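Local coordinates for protein glycosyltransferase (Streptomyces halstedii, PDB 3WAD) that belongs to the GT-B class of glycosyltransferases, with two Rossmann-like domains related to the erythromycin biosynthesis protein CIII family, at residues W129-Y134 with H147-F152; G136-E141 with E197-G202; G202-A207 with P220-R225. One frame throughout, in Å; residues are numbered along the deposited sequence.

Contact 1: residues W129-Y134 with H147-F152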
# COMPACT_ATOMS: atom_id res chain seq x y z
N TRP B 129 12.52 4.98 12.04
CA TRP B 129 13.51 3.94 11.74
C TRP B 129 13.12 2.65 12.45
O TRP B 129 12.90 2.63 13.67
CB TRP B 129 14.90 4.31 12.11
CG TRP B 129 15.14 4.96 13.50
CD1 TRP B 129 14.73 6.26 13.96
CD2 TRP B 129 15.85 4.37 14.60
NE1 TRP B 129 15.23 6.48 15.23
CE2 TRP B 129 15.89 5.34 15.66
CE3 TRP B 129 16.57 3.16 14.76
CZ2 TRP B 129 16.58 5.11 16.87
CZ3 TRP B 129 17.25 2.94 15.95
CH2 TRP B 129 17.25 3.93 17.00
N ASP B 130 13.10 1.57 11.70
CA ASP B 130 13.12 0.21 12.29
C ASP B 130 14.21 0.09 13.37
O ASP B 130 15.34 0.51 13.15
CB ASP B 130 13.40 -0.77 11.19
CG ASP B 130 13.89 -2.14 11.73
OD1 ASP B 130 13.02 -2.97 11.95
OD2 ASP B 130 15.13 -2.35 11.92
N ALA B 131 13.85 -0.52 14.52
CA ALA B 131 14.67 -0.43 15.73
C ALA B 131 16.09 -1.03 15.57
O ALA B 131 17.00 -0.76 16.36
CB ALA B 131 13.93 -1.04 16.93
N LEU B 132 16.27 -1.86 14.55
CA LEU B 132 17.56 -2.44 14.26
C LEU B 132 18.34 -1.66 13.21
O LEU B 132 19.40 -2.12 12.78
CB LEU B 132 17.39 -3.90 13.78
CG LEU B 132 16.80 -4.83 14.85
CD1 LEU B 132 16.99 -6.34 14.45
CD2 LEU B 132 17.41 -4.60 16.21
N THR B 133 17.79 -0.53 12.74
CA THR B 133 18.41 0.15 11.61
C THR B 133 19.09 1.52 11.99
O THR B 133 18.51 2.60 11.78
CB THR B 133 17.32 0.36 10.45
OG1 THR B 133 16.76 -0.93 10.11
CG2 THR B 133 18.02 0.93 9.19
N TYR B 134 20.31 1.47 12.48
CA TYR B 134 20.92 2.65 13.14
C TYR B 134 21.47 3.73 12.21
O TYR B 134 22.01 4.75 12.67
CB TYR B 134 21.97 2.22 14.20
CG TYR B 134 21.29 1.91 15.54
CD1 TYR B 134 20.73 0.64 15.81
CD2 TYR B 134 21.10 2.93 16.48
CE1 TYR B 134 20.08 0.39 17.01
CE2 TYR B 134 20.47 2.70 17.66
CZ TYR B 134 19.95 1.43 17.93
OH TYR B 134 19.31 1.27 19.14
N HIS B 147 13.04 11.90 15.43
CA HIS B 147 12.99 10.53 14.82
C HIS B 147 12.31 9.57 15.78
O HIS B 147 12.54 9.61 17.01
CB HIS B 147 14.36 10.08 14.36
CG HIS B 147 15.44 10.32 15.37
ND1 HIS B 147 15.79 9.37 16.30
CD2 HIS B 147 16.18 11.41 15.65
CE1 HIS B 147 16.72 9.86 17.09
NE2 HIS B 147 17.01 11.08 16.69
N VAL B 148 11.47 8.71 15.23
CA VAL B 148 10.73 7.75 16.01
C VAL B 148 11.33 6.35 15.77
O VAL B 148 11.40 5.88 14.58
CB VAL B 148 9.30 7.76 15.59
CG1 VAL B 148 8.51 6.64 16.33
CG2 VAL B 148 8.69 9.10 15.86
N ARG B 149 11.77 5.71 16.87
CA ARG B 149 12.30 4.35 16.80
C ARG B 149 11.09 3.38 16.77
O ARG B 149 10.31 3.32 17.72
CB ARG B 149 13.34 4.09 17.92
CG ARG B 149 13.94 2.64 17.92
CD ARG B 149 14.94 2.47 19.02
NE ARG B 149 14.25 2.63 20.30
CZ ARG B 149 14.08 1.66 21.20
NH1 ARG B 149 14.60 0.43 21.00
NH2 ARG B 149 13.37 1.92 22.30
N MET B 150 10.96 2.63 15.66
CA MET B 150 9.84 1.75 15.51
C MET B 150 10.16 0.29 15.93
O MET B 150 11.01 -0.36 15.32
CB MET B 150 9.22 1.78 14.11
CG MET B 150 8.02 0.82 14.02
SD MET B 150 7.08 1.23 12.52
CE MET B 150 5.61 0.37 12.89
N LEU B 151 9.47 -0.20 16.97
CA LEU B 151 9.70 -1.59 17.43
C LEU B 151 9.06 -2.56 16.48
O LEU B 151 8.15 -2.23 15.67
CB LEU B 151 9.12 -1.80 18.82
CG LEU B 151 9.71 -0.87 19.93
CD1 LEU B 151 9.12 -1.12 21.32
CD2 LEU B 151 11.23 -0.99 20.06
N PHE B 152 9.46 -3.81 16.61
CA PHE B 152 8.97 -4.88 15.73
C PHE B 152 8.60 -6.10 16.62
O PHE B 152 8.23 -7.18 16.14
CB PHE B 152 10.08 -5.18 14.66
CG PHE B 152 11.36 -5.65 15.28
CD1 PHE B 152 11.47 -7.00 15.71
CD2 PHE B 152 12.39 -4.76 15.52
CE1 PHE B 152 12.65 -7.41 16.36
CE2 PHE B 152 13.49 -5.14 16.14
CZ PHE B 152 13.64 -6.47 16.58
O HOH W 1 16.67 -0.17 19.00
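Ala131 and Arg149 meet through a water gripped by three groups. It donates to the carbonyl of Ala131 (water O to Ala131 O 2.7 Å) and to Tyr134 OH, and accepts from Arg149 NH1, which reaches it at 2.9 Å in the guanidinium plane. Before that charged end, the arginine's methylenes lie over one face of the Trp129 indole: Arg149 CG sits 3.7 Å from the six-membered ring centroid, only 12° off its normal, a CH-pi contact. A long arginine suits this place: extended through chi1 and chi2 along the ring, it turns about CG-CD (chi3 64°), taking the guanidinium off the indole to Thr201 O and Asp155. At its rim the indole donates from Trp129 NE1 to His147 ND1 (3.1 Å), tilted from both ring planes; His147 NE2 pairs with Glu141, consistent with a proton on that nitrogen. Trp129, and His147 with Arg149, stand on neighbouring parallel strands, 126-130 and 147-150, of a beta-alpha-beta unit in the Rossmann-like N-terminal domain. The backbones are joined by Trp129 N to Val148 O (2.9 Å) and Met150 N to Trp129 O (2.8 Å). At the strand's last residue, Asp130, a type I turn begins; Asp130 OD2 takes Leu132 N (an Asx turn) and Thr133 OG1 from opposite faces of the carboxylate, while OD1 pairs with His13. Leu132 crosses Phe152 at about a right angle, its CG 3.6 Å from Phe152 CE2.

Contact 2: residues G136-E141 with E197-G202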
# COMPACT_ATOMS: atom_id res chain seq x y z
N GLY B 136 19.12 5.34 10.60
CA GLY B 136 17.95 6.19 10.88
C GLY B 136 18.25 7.43 11.74
O GLY B 136 18.05 8.60 11.27
N PRO B 137 18.70 7.21 13.01
CA PRO B 137 18.94 8.35 13.91
C PRO B 137 20.12 9.24 13.47
O PRO B 137 20.05 10.40 13.76
CB PRO B 137 19.21 7.68 15.29
CG PRO B 137 19.73 6.27 14.95
CD PRO B 137 18.94 5.90 13.66
N ILE B 138 21.19 8.70 12.87
CA ILE B 138 22.32 9.51 12.34
C ILE B 138 21.78 10.51 11.26
O ILE B 138 21.98 11.80 11.36
CB ILE B 138 23.42 8.62 11.79
CG1 ILE B 138 23.90 7.63 12.88
CG2 ILE B 138 24.63 9.41 11.22
CD1 ILE B 138 24.48 8.31 14.14
N ALA B 139 21.05 9.95 10.28
CA ALA B 139 20.52 10.78 9.21
C ALA B 139 19.60 11.89 9.78
O ALA B 139 19.74 13.06 9.36
CB ALA B 139 19.78 9.94 8.18
N ALA B 140 18.72 11.56 10.73
CA ALA B 140 17.74 12.48 11.29
C ALA B 140 18.35 13.67 12.00
O ALA B 140 17.75 14.77 11.98
CB ALA B 140 16.80 11.80 12.28
N GLU B 141 19.46 13.41 12.66
CA GLU B 141 20.12 14.37 13.50
C GLU B 141 21.06 15.27 12.68
O GLU B 141 21.55 16.26 13.16
CB GLU B 141 20.94 13.64 14.55
CG GLU B 141 20.01 12.91 15.52
CD GLU B 141 19.67 13.70 16.74
OE1 GLU B 141 18.97 13.13 17.64
OE2 GLU B 141 20.13 14.88 16.81
N GLU B 197 21.83 10.40 23.92
CA GLU B 197 21.13 9.19 24.27
C GLU B 197 19.94 8.95 23.30
O GLU B 197 19.49 7.84 23.08
CB GLU B 197 20.69 9.22 25.74
CG GLU B 197 19.95 7.95 26.25
CD GLU B 197 20.80 6.64 26.25
OE1 GLU B 197 22.04 6.70 26.13
OE2 GLU B 197 20.22 5.52 26.38
N SER B 198 19.46 10.02 22.71
CA SER B 198 18.35 9.89 21.81
C SER B 198 18.79 9.15 20.52
O SER B 198 17.95 8.64 19.80
CB SER B 198 17.80 11.29 21.52
OG SER B 198 18.78 11.91 20.73
N LEU B 199 20.10 9.01 20.27
CA LEU B 199 20.58 8.19 19.12
C LEU B 199 20.33 6.69 19.37
O LEU B 199 20.24 5.89 18.43
CB LEU B 199 22.09 8.38 18.85
CG LEU B 199 22.45 9.80 18.35
CD1 LEU B 199 23.91 9.84 18.13
CD2 LEU B 199 21.69 10.15 17.03
N VAL B 200 20.24 6.34 20.65
CA VAL B 200 20.07 4.95 21.01
C VAL B 200 18.65 4.52 20.93
O VAL B 200 18.34 3.42 20.42
CB VAL B 200 20.58 4.67 22.47
CG1 VAL B 200 20.15 3.26 22.85
CG2 VAL B 200 22.13 4.81 22.53
N THR B 201 17.74 5.37 21.44
CA THR B 201 16.36 4.96 21.53
C THR B 201 15.30 5.80 20.83
O THR B 201 14.10 5.43 20.88
CB THR B 201 15.99 4.75 22.98
OG1 THR B 201 16.37 5.92 23.70
CG2 THR B 201 16.72 3.42 23.60
N GLY B 202 15.72 6.86 20.13
CA GLY B 202 14.81 7.74 19.39
C GLY B 202 14.37 8.98 20.21
O GLY B 202 14.39 8.96 21.45
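Glu141 and Leu199 both swing CG beside their own backbone N and opposite the carbonyl carbon. In the glutamate this first torsion (chi1 -67°) puts Glu141 CG 3.6 Å from Leu199 CD2, and a sharp bend at the second (chi2 -93°) turns the carboxylate toward Ser198. In the leucine, chi2 of -179° sends CD1 out anti and leaves CD2 as the branch facing the glutamate and the proline. That methyl, Leu199 CD2, lies 3.9 Å from Pro137 CB, nearer the start of the helix, whereas the other branch, Leu199 CD1, faces Ile138 CD1 at 4.3 Å. One branched leucine therefore spreads over three residues of a helical surface, its two methyls serving different neighbours.

The contact joins helix 135-141, the helix of a beta-alpha-beta unit of the N-terminal Rossmann-like domain, to the short helix 198-201 that leads into strand 204-206. Pro137 is well placed in the first turn of its helix, where a missing N-H costs no helical bond, and its compact ring offers an apolar surface. At the other side the chain leaves the helical conformation at Gly202 with a positive phi, where a side chain would be jammed against the carbonyl oxygen of Thr201. Val193 and Leu184 continue the apolar surroundings of Leu199.

Polar chemistry is sparse. Ser198 OG lies 3.3 Å from Glu141 OE1, a long, weak bond whose proton could instead serve another acceptor; Ser198 OG also pairs with Thr196, and Glu141 OE1 takes its stronger partner in His147. Leu199 O, buried against Pro137 CG (3.5 Å), has no hydrogen-bonding partner in the model, probably a small energetic cost; the weak polar link adds little, and the leucine's apolar packing probably carries the contact.

Contact 3: residues G202-A207 with P220-R225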
# COMPACT_ATOMS: atom_id res chain seq x y z
N GLY B 202 15.72 6.86 20.13
CA GLY B 202 14.81 7.74 19.39
C GLY B 202 14.37 8.98 20.21
O GLY B 202 14.39 8.96 21.45
N THR B 203 13.94 10.04 19.51
CA THR B 203 13.21 11.14 20.17
C THR B 203 12.14 10.47 20.87
O THR B 203 11.81 10.85 21.98
CB THR B 203 12.43 12.09 19.18
OG1 THR B 203 13.32 12.49 18.19
CG2 THR B 203 11.87 13.37 19.91
N THR B 204 11.49 9.52 20.20
CA THR B 204 10.60 8.63 20.95
C THR B 204 10.48 7.27 20.27
O THR B 204 11.13 7.02 19.28
CB THR B 204 9.24 9.25 21.17
OG1 THR B 204 8.51 8.45 22.10
CG2 THR B 204 8.39 9.37 19.89
N THR B 205 9.66 6.38 20.82
CA THR B 205 9.59 4.95 20.39
C THR B 205 8.16 4.66 20.09
O THR B 205 7.30 5.12 20.83
CB THR B 205 10.01 4.08 21.53
OG1 THR B 205 11.40 4.24 21.65
CG2 THR B 205 9.67 2.57 21.23
N LEU B 206 7.90 3.93 18.99
CA LEU B 206 6.53 3.50 18.65
C LEU B 206 6.51 1.99 18.90
O LEU B 206 7.37 1.26 18.34
CB LEU B 206 6.15 3.80 17.13
CG LEU B 206 4.83 3.24 16.59
CD1 LEU B 206 3.51 3.66 17.36
CD2 LEU B 206 4.60 3.61 15.14
N ALA B 207 5.56 1.53 19.70
CA ALA B 207 5.43 0.09 20.02
C ALA B 207 4.46 -0.63 19.10
O ALA B 207 3.41 -0.04 18.72
CB ALA B 207 4.96 -0.05 21.51
N PRO B 220 8.58 6.90 27.63
CA PRO B 220 7.24 6.62 27.16
C PRO B 220 7.34 6.06 25.71
O PRO B 220 8.39 6.20 25.04
CB PRO B 220 6.54 7.99 27.25
CG PRO B 220 7.60 8.97 27.77
CD PRO B 220 8.92 8.33 27.51
N ALA B 221 6.29 5.36 25.28
CA ALA B 221 6.24 4.67 23.98
C ALA B 221 4.87 4.97 23.50
O ALA B 221 3.93 4.88 24.28
CB ALA B 221 6.33 3.14 24.16
N LEU B 222 4.72 5.28 22.22
CA LEU B 222 3.39 5.41 21.65
C LEU B 222 2.98 3.96 21.43
O LEU B 222 3.81 3.13 21.05
CB LEU B 222 3.49 6.12 20.31
CG LEU B 222 3.95 7.59 20.35
CD1 LEU B 222 4.33 8.00 18.94
CD2 LEU B 222 2.73 8.37 20.80
N SER B 223 1.72 3.67 21.70
CA SER B 223 1.16 2.41 21.33
C SER B 223 0.20 2.59 20.19
O SER B 223 -0.13 3.74 19.79
CB SER B 223 0.51 1.74 22.54
OG SER B 223 -0.63 2.49 22.97
N MET B 224 -0.22 1.46 19.64
CA MET B 224 -0.87 1.42 18.35
C MET B 224 -1.59 0.08 18.20
O MET B 224 -1.19 -0.91 18.78
CB MET B 224 0.14 1.71 17.25
CG MET B 224 -0.17 1.11 15.93
SD MET B 224 1.14 1.44 14.80
CE MET B 224 2.45 0.41 15.47
N ARG B 225 -2.74 0.11 17.55
CA ARG B 225 -3.44 -1.08 17.12
C ARG B 225 -2.70 -1.60 15.86
O ARG B 225 -3.13 -1.40 14.72
CB ARG B 225 -4.88 -0.72 16.80
CG ARG B 225 -5.79 -1.94 16.53
CD ARG B 225 -7.21 -1.55 16.36
NE ARG B 225 -7.36 -0.70 15.16
CZ ARG B 225 -8.35 0.17 14.94
NH1 ARG B 225 -9.29 0.36 15.87
NH2 ARG B 225 -8.38 0.88 13.81
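The flat groups of this contact are the peptide carbonyls of Thr205 and Leu222, each taking one N-H. Leu222 N lies in the carbonyl plane of Thr205 and donates to Thr205 O (2.9 Å, 159° at the hydrogen); one step on, Ala207 N donates to Leu222 O at 2.7 Å. These are parallel-sheet bonds between strands 204-206 and 221-222, the latter a weakly bonded strand at the border of the seven-stranded parallel sheet of the Rossmann-like N-terminal domain. The connection between them holds no helix.

On one face of the sheet Leu206 and Leu222 stand together, meeting at about a right angle, with Leu206 CD1 3.8 Å from Leu222 CB. A branched apolar residue suits position 206, where it also packs on Val148 and Met150 of the neighbouring strand. Helix 402-415 meets Leu222 through Glu408, Thr204 through Val412, and Met224 through Leu402 and Thr405. The other face carries Thr205 and Ala221; small side chains fit there, and Ala207 CB comes 4.4 Å from Ala221 CB. Thr205 OG1 accepts from Arg149 NH2.

Past the strand, Met224 reaches across to Leu206. Its CG runs anti to the backbone N and the chain bends only at its last torsion (chi3 70°). That bend sets Met224 CE 3.9 Å from Leu206 CD2, and the same methyl rests 3.4 Å from Ala207 O.

From the N terminus, strand 126-130 leads through the turn at Asp130 into helix 135-141 and on to strand 147-150, where contact 1 closes the first loop. The helix inside that loop then reaches forward along the chain to 197-202, so contacts 1 and 2 cross; contact 2 closes a longer loop of 55 residues, and Tyr134 and Arg149 bind carbonyls of helix 198-201. The segments of contacts 2 and 3 share Gly202, where that helix gives way to the lead into strand 204-206; contact 3 follows in series and closes a short helix-free loop onto strand 221-222. Backbone bonds from Arg149 to Thr204 and Leu206 join contacts 1 and 3, making four consecutive strands of one sheet.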